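Macrophage receptor MARCO (Mus musculus, PDB 2OYA) is a collagenous scavenger receptor of macrophages whose cysteine-rich domain recognises ligands through a basic and an acidic cluster. Local coordinates at residues C30-D35 with W65-N70. Residues are numbered along the deposited sequence; the frame is centred on the assembly and turned at random.
Sequences CDDDWD and WLDNVN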
loop_
_atom_site.group_PDB
_atom_site.type_symbol
_atom_site.label_atom_id
_atom_site.label_comp_id
_atom_site.label_asym_id
_atom_site.label_seq_id
_atom_site.Cartn_x
_atom_site.Cartn_y
_atom_site.Cartn_z
ATOM N N CYS A 30 0.179 6.424 5.840
ATOM C CA CYS A 30 0.110 7.863 5.600
ATOM C C CYS A 30 0.716 8.229 4.239
ATOM O O CYS A 30 1.709 7.622 3.810
ATOM C CB CYS A 30 0.794 8.630 6.735
ATOM S SG CYS A 30 0.559 10.414 6.565
ATOM N N ASP A 31 0.131 9.213 3.554
ATOM C CA ASP A 31 0.593 9.531 2.199
ATOM C C ASP A 31 1.867 10.416 2.137
ATOM O O ASP A 31 2.309 10.796 1.039
ATOM C CB ASP A 31 -0.526 10.094 1.343
ATOM C CG ASP A 31 -0.906 11.530 1.729
ATOM O OD1 ASP A 31 -0.292 12.088 2.668
ATOM O OD2 ASP A 31 -1.815 12.093 1.068
ATOM N N ASP A 32 2.445 10.728 3.303
ATOM C CA ASP A 32 3.690 11.511 3.353
ATOM C C ASP A 32 4.767 10.777 2.557
ATOM O O ASP A 32 5.132 9.658 2.918
ATOM C CB ASP A 32 4.197 11.676 4.793
ATOM C CG ASP A 32 3.279 12.508 5.680
ATOM O OD1 ASP A 32 2.451 13.302 5.171
ATOM O OD2 ASP A 32 3.418 12.372 6.921
ATOM N N ASP A 33 5.272 11.407 1.492
ATOM C CA ASP A 33 6.345 10.807 0.624
ATOM C C ASP A 33 5.895 9.571 -0.158
ATOM O O ASP A 33 6.718 8.877 -0.743
ATOM C CB ASP A 33 7.616 10.418 1.419
ATOM C CG ASP A 33 8.297 11.595 2.085
ATOM O OD1 ASP A 33 8.225 12.733 1.561
ATOM O OD2 ASP A 33 8.942 11.346 3.137
ATOM N N TRP A 34 4.592 9.289 -0.164
ATOM C CA TRP A 34 4.058 8.114 -0.852
ATOM C C TRP A 34 4.075 8.409 -2.341
ATOM O O TRP A 34 3.423 9.342 -2.802
ATOM C CB TRP A 34 2.648 7.812 -0.364
ATOM C CG TRP A 34 1.996 6.601 -0.974
ATOM C CD1 TRP A 34 0.992 6.579 -1.911
ATOM C CD2 TRP A 34 2.278 5.234 -0.652
ATOM N NE1 TRP A 34 0.635 5.279 -2.192
ATOM C CE2 TRP A 34 1.410 4.434 -1.433
ATOM C CE3 TRP A 34 3.187 4.607 0.220
ATOM C CZ2 TRP A 34 1.426 3.026 -1.378
ATOM C CZ3 TRP A 34 3.201 3.205 0.284
ATOM C CH2 TRP A 34 2.324 2.433 -0.522
ATOM N N ASP A 35 4.853 7.632 -3.089
ATOM C CA ASP A 35 5.042 7.934 -4.508
ATOM C C ASP A 35 4.859 6.684 -5.394
ATOM O O ASP A 35 4.529 5.624 -4.894
ATOM C CB ASP A 35 6.384 8.671 -4.737
ATOM C CG ASP A 35 7.599 7.806 -4.478
ATOM O OD1 ASP A 35 8.715 8.374 -4.430
ATOM O OD2 ASP A 35 7.458 6.568 -4.319
ATOM N N TRP A 65 -0.122 2.412 10.221
ATOM C CA TRP A 65 1.125 1.676 10.477
ATOM C C TRP A 65 2.392 2.259 9.858
ATOM O O TRP A 65 3.479 2.084 10.410
ATOM C CB TRP A 65 1.010 0.226 10.032
ATOM C CG TRP A 65 0.170 -0.672 10.911
ATOM C CD1 TRP A 65 -0.743 -1.577 10.495
ATOM C CD2 TRP A 65 0.205 -0.763 12.351
ATOM N NE1 TRP A 65 -1.292 -2.237 11.575
ATOM C CE2 TRP A 65 -0.722 -1.761 12.724
ATOM C CE3 TRP A 65 0.938 -0.104 13.350
ATOM C CZ2 TRP A 65 -0.964 -2.101 14.060
ATOM C CZ3 TRP A 65 0.705 -0.457 14.689
ATOM C CH2 TRP A 65 -0.237 -1.447 15.023
ATOM N N LEU A 66 2.263 2.870 8.685
ATOM C CA LEU A 66 3.427 3.357 7.925
ATOM C C LEU A 66 3.336 4.841 7.581
ATOM O O LEU A 66 2.246 5.374 7.367
ATOM C CB LEU A 66 3.604 2.549 6.639
ATOM C CG LEU A 66 3.968 1.070 6.784
ATOM C CD1 LEU A 66 3.983 0.414 5.404
ATOM C CD2 LEU A 66 5.313 0.904 7.514
ATOM N N ASP A 67 4.494 5.495 7.550
ATOM C CA ASP A 67 4.604 6.909 7.195
ATOM C C ASP A 67 6.002 7.108 6.601
ATOM O O ASP A 67 6.938 6.344 6.906
ATOM C CB ASP A 67 4.405 7.784 8.446
ATOM C CG ASP A 67 4.264 9.264 8.132
ATOM O OD1 ASP A 67 4.048 9.613 6.963
ATOM O OD2 ASP A 67 4.318 10.085 9.087
ATOM N N ASN A 68 6.125 8.105 5.728
ATOM C CA ASN A 68 7.384 8.415 5.044
ATOM C C ASN A 68 8.021 7.198 4.392
ATOM O O ASN A 68 9.230 6.979 4.503
ATOM C CB ASN A 68 8.358 9.119 6.003
ATOM C CG ASN A 68 7.734 10.331 6.649
ATOM O OD1 ASN A 68 7.498 10.352 7.859
ATOM N ND2 ASN A 68 7.390 11.321 5.835
ATOM N N VAL A 69 7.189 6.407 3.700
ATOM C CA VAL A 69 7.706 5.275 2.939
ATOM C C VAL A 69 8.556 5.801 1.775
ATOM O O VAL A 69 8.107 6.661 1.007
ATOM C CB VAL A 69 6.570 4.370 2.422
ATOM C CG1 VAL A 69 7.135 3.143 1.690
ATOM C CG2 VAL A 69 5.659 3.931 3.590
ATOM N N ASN A 70 9.778 5.280 1.666
ATOM C CA ASN A 70 10.710 5.696 0.623
ATOM C C ASN A 70 11.367 4.505 -0.070
ATOM O O ASN A 70 12.565 4.277 0.070
ATOM C CB ASN A 70 11.762 6.641 1.205
ATOM C CG ASN A 70 11.264 8.063 1.307
ATOM O OD1 ASN A 70 11.243 8.797 0.315
ATOM N ND2 ASN A 70 10.866 8.469 2.507
HETATM O O HOH W 1 4.402 7.062 2.913
HETATM O O HOH W 2 9.354 8.038 -1.588
#
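Asp32 and Asp67 bring their carboxylates close together in one of the two conformers of Asp32, with Asp32 OD2 2.8 Å from Asp67 OD1 and the two planes turned 43° apart; the closeness of this approach is therefore doubtful. If that conformer is real, repulsion between the two acids would tend to favour a proton on one of them. Asp67 OD1 additionally takes a weak bond from the backbone N of Asn68 and lies 3.4 Å from Cys30 CB. With CG anti to the backbone N (chi1 -170°), the Asp67 carboxylate reaches in beside the cysteine.

Direct hydrogen bonds join the segments at two places. Cys30 N donates to Leu66 O (2.8 Å), carrying on the parallel pairing of strands 25-29 and 64-66. Farther along, Asn68 ND2 meets Asp33 OD2 at 3.1 Å from above the carboxylate plane, 61° out of it. This is the scavenger receptor cysteine-rich fold, in which 30-35 leads from strand 25-29 through a type II turn (Asp31 to Trp34) into helix 36-45, and Cys30 is disulfide-bonded to Cys91.

Water 1 donates to Cys30 O and Asp32 O and accepts from Val69 N, 3.0 Å away.

Apolar packing sets Val69 CB at the edge of the Trp34 indole, 4.0 Å from CE3. Ile29 touches both side chains, while Trp34 NE1 hydrogen-bonds to Gly98 O.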